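Local coordinates for adhesion G-protein coupled receptor G6 (Danio rerio, PDB 6V55) that is an adhesion G protein-coupled receptor, also called Gpr126, whose calcium-binding extracellular region probably takes part in cell adhesion and in signalling linked to myelination, at residues Leu143-Val148 and Thr214-Ser219; Val350-Gln355 and Ile396-Gln401; Asn480-Cys485 and Leu498-Asn503. All blocks are in the same frame, centred on the assembly; numbering follows the deposited sequence.

Interaction 1 (Leu143-Val148 and Thr214-Ser219); sequences LTAFTV and TWTKSS
Phe146 and Trp215 meet obliquely across two antiparallel strands and show how an aromatic pair can pack without forming a classical stack. Their ring planes are inclined by 38°, and CE2 of Phe146 comes 3.5 Å from CE3 of Trp215. What lies over the phenyl face is not the indole but its methylene: Trp215 CB sits 4.0 Å from the centroid of the Phe146 ring, a CH-pi contact close to the ring normal. The torsions explain this division. Trp215 holds CG anti to its backbone N (chi1 173°), while Phe146 tucks CG between its own N and carbonyl carbon (chi1 61°), which brings the ring over toward the neighbouring strand. The far rim of the indole continues along the backbone, its CZ3 reaching 3.6 Å from Thr144 C, and its NE1 is hydrogen-bonded to Ser238.

Beneath the rings the two residues form a hydrogen-bonded antiparallel pair, with Phe146 N to Trp215 O and Trp215 N to Phe146 O both at 3.1 Å. On the other face Thr147 and Thr214 lie side by side, methyl CG2 of Thr214 being 3.7 Å from OG1 of Thr147, a hydroxyl that is bonded to the carbonyl of His278. Past the strand ends, Lys217 N gives a 2.7 Å bond to Thr144 O. These are adjacent strands of an antiparallel sheet in the pentraxin-like domain, and Leu275 of strand 268-276 also touches Phe146. The chemistry is thus two-sided: the face of Phe146 and Trp215 is aromatic, while on that of Thr147 and Thr214 methyls pack beside a hydroxyl satisfied by His278.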
# COMPACT_ATOMS: atom_id res chain seq x y z
N LEU A 143 9.17 -28.53 -45.31
CA LEU A 143 10.48 -27.88 -45.29
C LEU A 143 11.35 -28.42 -46.43
O LEU A 143 11.56 -29.63 -46.56
CB LEU A 143 11.17 -28.09 -43.94
CG LEU A 143 10.57 -27.37 -42.72
CD1 LEU A 143 11.12 -27.94 -41.42
CD2 LEU A 143 10.79 -25.86 -42.77
N THR A 144 11.81 -27.50 -47.27
CA THR A 144 12.89 -27.75 -48.22
C THR A 144 14.13 -26.93 -47.89
O THR A 144 15.09 -26.93 -48.68
CB THR A 144 12.43 -27.46 -49.65
OG1 THR A 144 11.76 -26.19 -49.71
CG2 THR A 144 11.48 -28.54 -50.10
N ALA A 145 14.12 -26.23 -46.75
CA ALA A 145 15.18 -25.40 -46.20
C ALA A 145 14.82 -25.04 -44.77
O ALA A 145 13.64 -24.84 -44.44
CB ALA A 145 15.42 -24.12 -47.01
N PHE A 146 15.83 -24.96 -43.90
CA PHE A 146 15.62 -24.57 -42.51
C PHE A 146 16.88 -23.94 -41.94
O PHE A 146 18.00 -24.23 -42.37
CB PHE A 146 15.16 -25.75 -41.61
CG PHE A 146 16.14 -26.93 -41.50
CD1 PHE A 146 17.21 -26.93 -40.59
CD2 PHE A 146 15.90 -28.09 -42.20
CE1 PHE A 146 18.07 -28.01 -40.50
CE2 PHE A 146 16.76 -29.19 -42.09
CZ PHE A 146 17.83 -29.13 -41.24
N THR A 147 16.70 -23.16 -40.87
CA THR A 147 17.76 -22.81 -39.93
C THR A 147 17.30 -23.23 -38.54
O THR A 147 16.21 -22.85 -38.12
CB THR A 147 18.06 -21.31 -39.92
OG1 THR A 147 18.39 -20.88 -41.25
CG2 THR A 147 19.20 -21.00 -38.97
N VAL A 148 18.11 -24.02 -37.83
CA VAL A 148 17.84 -24.33 -36.43
C VAL A 148 19.02 -23.83 -35.61
O VAL A 148 20.18 -24.06 -35.98
CB VAL A 148 17.56 -25.84 -36.21
CG1 VAL A 148 18.56 -26.74 -36.93
CG2 VAL A 148 17.51 -26.21 -34.73
N THR A 214 22.11 -24.97 -40.80
CA THR A 214 21.26 -24.63 -41.94
C THR A 214 21.31 -25.75 -42.98
O THR A 214 22.23 -26.57 -42.99
CB THR A 214 21.62 -23.27 -42.63
OG1 THR A 214 22.75 -23.43 -43.51
CG2 THR A 214 21.88 -22.16 -41.61
N TRP A 215 20.30 -25.77 -43.84
CA TRP A 215 20.18 -26.74 -44.92
C TRP A 215 19.29 -26.14 -45.99
O TRP A 215 18.36 -25.43 -45.64
CB TRP A 215 19.58 -28.05 -44.42
CG TRP A 215 19.29 -29.05 -45.49
CD1 TRP A 215 20.20 -29.76 -46.21
CD2 TRP A 215 17.99 -29.46 -45.95
NE1 TRP A 215 19.55 -30.61 -47.08
CE2 TRP A 215 18.20 -30.43 -46.95
CE3 TRP A 215 16.68 -29.11 -45.61
CZ2 TRP A 215 17.14 -31.06 -47.62
CZ3 TRP A 215 15.63 -29.72 -46.28
CH2 TRP A 215 15.87 -30.68 -47.29
N THR A 216 19.62 -26.36 -47.27
CA THR A 216 18.66 -26.22 -48.37
C THR A 216 18.63 -27.51 -49.18
O THR A 216 19.65 -28.17 -49.35
CB THR A 216 18.97 -25.10 -49.36
OG1 THR A 216 20.15 -25.44 -50.08
CG2 THR A 216 19.17 -23.80 -48.72
N LYS A 217 17.45 -27.84 -49.72
CA LYS A 217 17.34 -29.00 -50.59
C LYS A 217 18.05 -28.79 -51.93
O LYS A 217 18.69 -29.72 -52.45
CB LYS A 217 15.87 -29.34 -50.82
CG LYS A 217 15.62 -30.67 -51.50
CD LYS A 217 14.24 -30.72 -52.04
CE LYS A 217 14.01 -32.04 -52.68
NZ LYS A 217 12.56 -32.35 -52.81
N SER A 218 17.97 -27.56 -52.46
CA SER A 218 18.33 -27.26 -53.84
C SER A 218 19.81 -27.40 -54.10
O SER A 218 20.21 -27.90 -55.16
CB SER A 218 17.87 -25.84 -54.21
OG SER A 218 18.64 -24.86 -53.52
N SER A 219 20.65 -27.04 -53.13
CA SER A 219 22.08 -27.28 -53.24
C SER A 219 22.57 -28.48 -52.44
O SER A 219 23.65 -28.99 -52.73
CB SER A 219 22.86 -26.04 -52.79
OG SER A 219 22.23 -25.48 -51.65

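Interaction 2 (Val350-Gln355 and Ile396-Gln401); sequences VVTDEQ and ITTTRQ
Gln401, Asp353 and Thr398 give up much of the surface hidden here, and the first two meet on one face of the strand pair. The amide of Gln401 crosses the aspartate at a slant, its NE2 lying 3.5 Å from Asp353 CB, with the carboxylate and amide planes 44° apart. The hydrogen bond of that nitrogen goes to its own strand: Gln401 NE2 donates to Thr399 OG1 at 3.0 Å, nearly in the amide plane, while OE1 is bonded to Tyr403 OH. The extended side chain (chi2 -180°) carries the amide back over Thr399 and up to Asp353. Nearer the backbone, Gln401 CB rests 3.8 Å from CG2 of Val351.

Asp353 turns its carboxylate toward the chain that follows. Its OD2 accepts from Gln355 N at 2.9 Å, closing an Asx turn as the strand ends, and forms a salt bridge with Arg359, so the charge has a mate beyond the strand pair. Strands 342-353 and 399-410 are neighbours in the antiparallel sheet of the SEA domain, an alpha/beta fold in which helices pack on one side of the sheet; Ala361 of helix 361-374 touches both Asp353 and Gln401, which places this face against the helix. Two hydrogen-bonded pairs, Val351 with Gln401 and Asp353 with Thr399, fix the register, the bond from Val351 N to Gln401 O being almost straight at 178°.

Just before the strand, Thr398 brings its methyl CG2 to within 3.7 Å of Thr352 CG2. Its hydroxyl, beside CG of Glu354, shares a water with the carbonyl of Glu354, the water standing 2.7 Å from Thr398 OG1. Farther along, Asp439 OD2 forms a salt bridge with Arg400 NH1 and a hydrogen bond with Thr352 OG1.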
# COMPACT_ATOMS: atom_id res chain seq x y z
N VAL A 350 32.39 -19.47 17.59
CA VAL A 350 32.85 -20.49 18.53
C VAL A 350 34.26 -20.87 18.11
O VAL A 350 34.47 -21.41 17.02
CB VAL A 350 31.93 -21.72 18.54
CG1 VAL A 350 32.54 -22.81 19.37
CG2 VAL A 350 30.56 -21.32 19.05
N VAL A 351 35.25 -20.53 18.95
CA VAL A 351 36.65 -20.74 18.61
C VAL A 351 37.28 -21.67 19.64
O VAL A 351 36.78 -21.82 20.76
CB VAL A 351 37.43 -19.41 18.50
CG1 VAL A 351 36.75 -18.45 17.52
CG2 VAL A 351 37.57 -18.74 19.84
N THR A 352 38.37 -22.34 19.25
CA THR A 352 39.16 -23.15 20.19
C THR A 352 40.58 -22.60 20.29
O THR A 352 41.31 -22.58 19.30
CB THR A 352 39.20 -24.63 19.79
OG1 THR A 352 37.91 -25.20 19.99
CG2 THR A 352 40.15 -25.39 20.66
N ASP A 353 40.95 -22.15 21.48
CA ASP A 353 42.27 -21.60 21.75
C ASP A 353 43.09 -22.69 22.42
O ASP A 353 42.70 -23.17 23.49
CB ASP A 353 42.16 -20.38 22.66
CG ASP A 353 43.38 -19.46 22.59
OD1 ASP A 353 43.23 -18.26 22.86
OD2 ASP A 353 44.49 -19.93 22.26
N GLU A 354 44.22 -23.05 21.83
CA GLU A 354 45.11 -24.00 22.48
C GLU A 354 46.22 -23.33 23.26
O GLU A 354 46.94 -24.01 24.00
CB GLU A 354 45.68 -24.97 21.47
CG GLU A 354 44.78 -26.16 21.27
CD GLU A 354 45.16 -26.97 20.06
OE1 GLU A 354 45.29 -28.21 20.21
OE2 GLU A 354 45.31 -26.36 18.97
N GLN A 355 46.35 -22.00 23.12
CA GLN A 355 47.33 -21.20 23.84
C GLN A 355 46.62 -20.13 24.66
O GLN A 355 46.85 -18.93 24.46
CB GLN A 355 48.30 -20.57 22.85
CG GLN A 355 49.11 -21.58 22.08
CD GLN A 355 49.63 -21.03 20.79
OE1 GLN A 355 49.74 -19.81 20.63
NE2 GLN A 355 49.95 -21.91 19.84
N ILE A 396 44.06 -28.44 30.20
CA ILE A 396 43.58 -27.28 30.95
C ILE A 396 43.90 -25.98 30.24
O ILE A 396 43.26 -24.96 30.50
CB ILE A 396 44.14 -27.31 32.39
CG1 ILE A 396 45.67 -27.34 32.37
CG2 ILE A 396 43.54 -28.45 33.23
CD1 ILE A 396 46.28 -26.03 32.76
N THR A 397 44.89 -25.98 29.37
CA THR A 397 45.29 -24.81 28.62
C THR A 397 44.57 -24.71 27.26
O THR A 397 44.84 -23.77 26.49
CB THR A 397 46.82 -24.84 28.50
OG1 THR A 397 47.28 -23.93 27.54
CG2 THR A 397 47.32 -26.22 28.09
N THR A 398 43.59 -25.59 26.99
CA THR A 398 42.73 -25.48 25.80
C THR A 398 41.33 -25.07 26.23
O THR A 398 40.64 -25.82 26.93
CB THR A 398 42.68 -26.77 24.99
OG1 THR A 398 43.95 -27.01 24.39
CG2 THR A 398 41.64 -26.61 23.86
N THR A 399 40.92 -23.87 25.79
CA THR A 399 39.56 -23.38 25.98
C THR A 399 38.79 -23.34 24.67
O THR A 399 39.35 -23.06 23.61
CB THR A 399 39.53 -21.97 26.55
OG1 THR A 399 40.37 -21.12 25.75
CG2 THR A 399 40.03 -21.99 27.92
N ARG A 400 37.49 -23.57 24.80
CA ARG A 400 36.48 -23.20 23.82
C ARG A 400 35.91 -21.86 24.25
O ARG A 400 35.42 -21.73 25.37
CB ARG A 400 35.37 -24.23 23.74
CG ARG A 400 34.32 -23.86 22.71
CD ARG A 400 33.14 -24.85 22.67
NE ARG A 400 33.52 -26.23 22.98
CZ ARG A 400 34.10 -27.08 22.13
NH1 ARG A 400 34.40 -26.70 20.89
NH2 ARG A 400 34.39 -28.32 22.52
N GLN A 401 35.97 -20.88 23.36
CA GLN A 401 35.58 -19.51 23.67
C GLN A 401 34.46 -19.11 22.72
O GLN A 401 34.53 -19.42 21.53
CB GLN A 401 36.78 -18.56 23.54
CG GLN A 401 37.97 -18.90 24.46
CD GLN A 401 39.13 -17.94 24.30
OE1 GLN A 401 38.97 -16.85 23.74
NE2 GLN A 401 40.31 -18.32 24.80
O HOH W 1 46.57 -26.55 24.93

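Interaction 3 (Asn480-Cys485 and Leu498-Asn503); sequences NASRTC and LPDRGN. With NAG (2-acetamido-2-deoxy-beta-D-glucopyranose), chain K; NAG (2-acetamido-2-deoxy-beta-D-glucopyranose), chain N.
Asn480 opens the strand with its carbonyl O 3.9 Å from CB of Asn503, and both asparagines carry N-linked sugar: each ND2 is covalently joined to C1 of its own N-acetylglucosamine. The CB of Asn480 points away from the facing segment, whereas the CB of Asn503 leans toward the strand. Next, Ala481 sets its methyl against the aliphatic part of Arg501, CB to CG at 3.9 Å. Ser482 makes the single antiparallel bridge, and its two bonds differ: Asp500 N meets Ser482 O squarely at 2.7 Å, but Ser482 N reaches Asp500 O at 3.2 Å, tilted 35° from the carbonyl plane. The acetamido methyl C8 of the Asn503 sugar lies beside this bridge, 3.6 Å from Ser482 OG and 3.3 Å from Asp500 OD2. Asp500 also steadies the turn beyond, its OD1 accepting from Gly502 N in an Asx turn.

Arg483 runs alongside Pro499, extended through chi2 and chi3 (-179° and -174°), with NE 3.6 Å from the proline CD. Its polar end is used outside the pair, NE bonding to Ala497 O and NH1 forming a salt bridge with Asp452, while Trp496 offers a cation-pi contact. A leucine here would probably leave Asp452 without its ionic mate and the Ala497 carbonyl without this donor. An otherwise irregular segment is therefore held to strand 480-488 by one two-bond bridge, with aliphatic contacts flanking it and a glycan methyl lying against the side chains of Ser482 and Asp500.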
# COMPACT_ATOMS: atom_id res chain seq x y z
N ASN A 480 7.63 18.46 11.72
CA ASN A 480 7.80 17.02 11.86
C ASN A 480 8.24 16.62 13.27
O ASN A 480 8.82 17.40 14.02
CB ASN A 480 8.88 16.48 10.92
CG ASN A 480 8.68 16.85 9.49
OD1 ASN A 480 7.55 16.94 9.01
ND2 ASN A 480 9.80 17.05 8.79
N ALA A 481 8.01 15.34 13.58
CA ALA A 481 8.67 14.64 14.66
C ALA A 481 9.62 13.62 14.04
O ALA A 481 9.50 13.31 12.85
CB ALA A 481 7.66 13.93 15.57
N SER A 482 10.56 13.11 14.83
CA SER A 482 11.53 12.15 14.31
C SER A 482 11.85 11.08 15.35
O SER A 482 11.74 11.33 16.55
CB SER A 482 12.83 12.81 13.85
OG SER A 482 13.63 13.13 14.96
N ARG A 483 12.21 9.89 14.86
CA ARG A 483 12.60 8.74 15.68
C ARG A 483 13.67 7.95 14.94
O ARG A 483 13.57 7.76 13.72
CB ARG A 483 11.42 7.82 16.01
CG ARG A 483 11.54 7.11 17.34
CD ARG A 483 10.36 6.18 17.61
NE ARG A 483 10.38 5.59 18.95
CZ ARG A 483 9.58 4.60 19.33
NH1 ARG A 483 8.71 4.07 18.47
NH2 ARG A 483 9.65 4.12 20.57
N THR A 484 14.68 7.48 15.67
CA THR A 484 15.82 6.78 15.08
C THR A 484 15.85 5.34 15.55
O THR A 484 15.69 5.06 16.75
CB THR A 484 17.14 7.49 15.42
OG1 THR A 484 17.04 8.86 15.03
CG2 THR A 484 18.31 6.86 14.66
N CYS A 485 16.01 4.42 14.60
CA CYS A 485 16.28 3.01 14.86
C CYS A 485 17.78 2.85 15.15
O CYS A 485 18.60 2.89 14.23
CB CYS A 485 15.87 2.18 13.64
SG CYS A 485 16.07 0.40 13.83
N LEU A 498 13.96 7.11 21.63
CA LEU A 498 12.82 7.94 21.97
C LEU A 498 12.50 8.89 20.82
O LEU A 498 13.42 9.36 20.12
CB LEU A 498 13.12 8.74 23.22
CG LEU A 498 12.78 8.10 24.57
CD1 LEU A 498 13.08 9.15 25.60
CD2 LEU A 498 11.31 7.64 24.67
N PRO A 499 11.22 9.17 20.56
CA PRO A 499 10.87 10.15 19.54
C PRO A 499 11.19 11.57 19.98
O PRO A 499 11.03 11.93 21.15
CB PRO A 499 9.36 9.95 19.36
CG PRO A 499 8.90 9.31 20.60
CD PRO A 499 10.04 8.45 21.07
N ASP A 500 11.66 12.38 19.02
CA ASP A 500 11.90 13.81 19.21
C ASP A 500 10.65 14.55 18.74
O ASP A 500 10.49 14.82 17.55
CB ASP A 500 13.14 14.25 18.44
CG ASP A 500 13.37 15.77 18.49
OD1 ASP A 500 12.94 16.47 19.45
OD2 ASP A 500 14.03 16.27 17.55
N ARG A 501 9.80 14.93 19.68
CA ARG A 501 8.61 15.70 19.35
C ARG A 501 8.74 17.17 19.72
O ARG A 501 7.73 17.85 19.96
CB ARG A 501 7.39 15.09 20.04
CG ARG A 501 7.03 13.75 19.44
CD ARG A 501 5.67 13.29 19.89
NE ARG A 501 5.63 13.08 21.32
CZ ARG A 501 4.76 13.67 22.12
NH1 ARG A 501 3.85 14.48 21.61
NH2 ARG A 501 4.79 13.42 23.42
N GLY A 502 9.97 17.69 19.75
CA GLY A 502 10.24 19.03 20.25
C GLY A 502 9.70 20.16 19.39
O GLY A 502 9.45 21.25 19.92
N ASN A 503 9.49 19.92 18.09
CA ASN A 503 8.90 20.91 17.19
C ASN A 503 7.38 20.77 17.08
O ASN A 503 6.76 21.46 16.25
CB ASN A 503 9.55 20.83 15.81
CG ASN A 503 11.06 21.12 15.83
OD1 ASN A 503 11.63 21.43 16.87
ND2 ASN A 503 11.70 21.03 14.66
C1 NAG K . 13.12 21.27 14.51
C2 NAG K . 13.74 20.12 13.69
C3 NAG K . 15.25 20.37 13.44
C4 NAG K . 15.47 21.75 12.82
C5 NAG K . 14.83 22.83 13.69
C6 NAG K . 14.95 24.23 13.12
C7 NAG K . 12.83 17.85 13.75
C8 NAG K . 12.66 16.60 14.56
N2 NAG K . 13.52 18.84 14.34
O3 NAG K . 15.77 19.37 12.57
O4 NAG K . 16.87 22.00 12.63
O5 NAG K . 13.42 22.56 13.86
O6 NAG K . 13.91 24.56 12.21
O7 NAG K . 12.38 17.95 12.61
C1 NAG N . 9.98 17.40 7.39
C2 NAG N . 10.85 18.66 7.22
C3 NAG N . 11.15 18.92 5.73
C4 NAG N . 11.70 17.69 5.02
C5 NAG N . 10.85 16.44 5.28
C6 NAG N . 11.50 15.18 4.77
C7 NAG N . 10.39 20.20 9.10
C8 NAG N . 9.65 21.43 9.54
N2 NAG N . 10.20 19.82 7.82
O3 NAG N . 12.10 19.98 5.63
O4 NAG N . 11.78 17.92 3.62
O5 NAG N . 10.63 16.26 6.70
O6 NAG N . 10.83 13.99 5.19
O7 NAG N . 11.12 19.56 9.86

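Overall arrangement
Three contacts in series illustrate how a multidomain extracellular region is built from locally closed units. From the N terminus, interaction 1 comes first, closing a 65-residue excursion rich in strands by joining adjacent strands of the pentraxin-like sheet. Interaction 2 follows in the SEA domain, where the 40 intervening residues include helix 361-374 and strand 380-392. Interaction 3 closes the shortest loop, 12 residues, fastening the segment after strand 493-496 to strand 480-488. None nests within or crosses another. The centres of interactions 1 and 2 lie about 73 Å apart, those of 2 and 3 about 46 Å, and interactions 1 and 3 fall on opposite sides of the chain's centre.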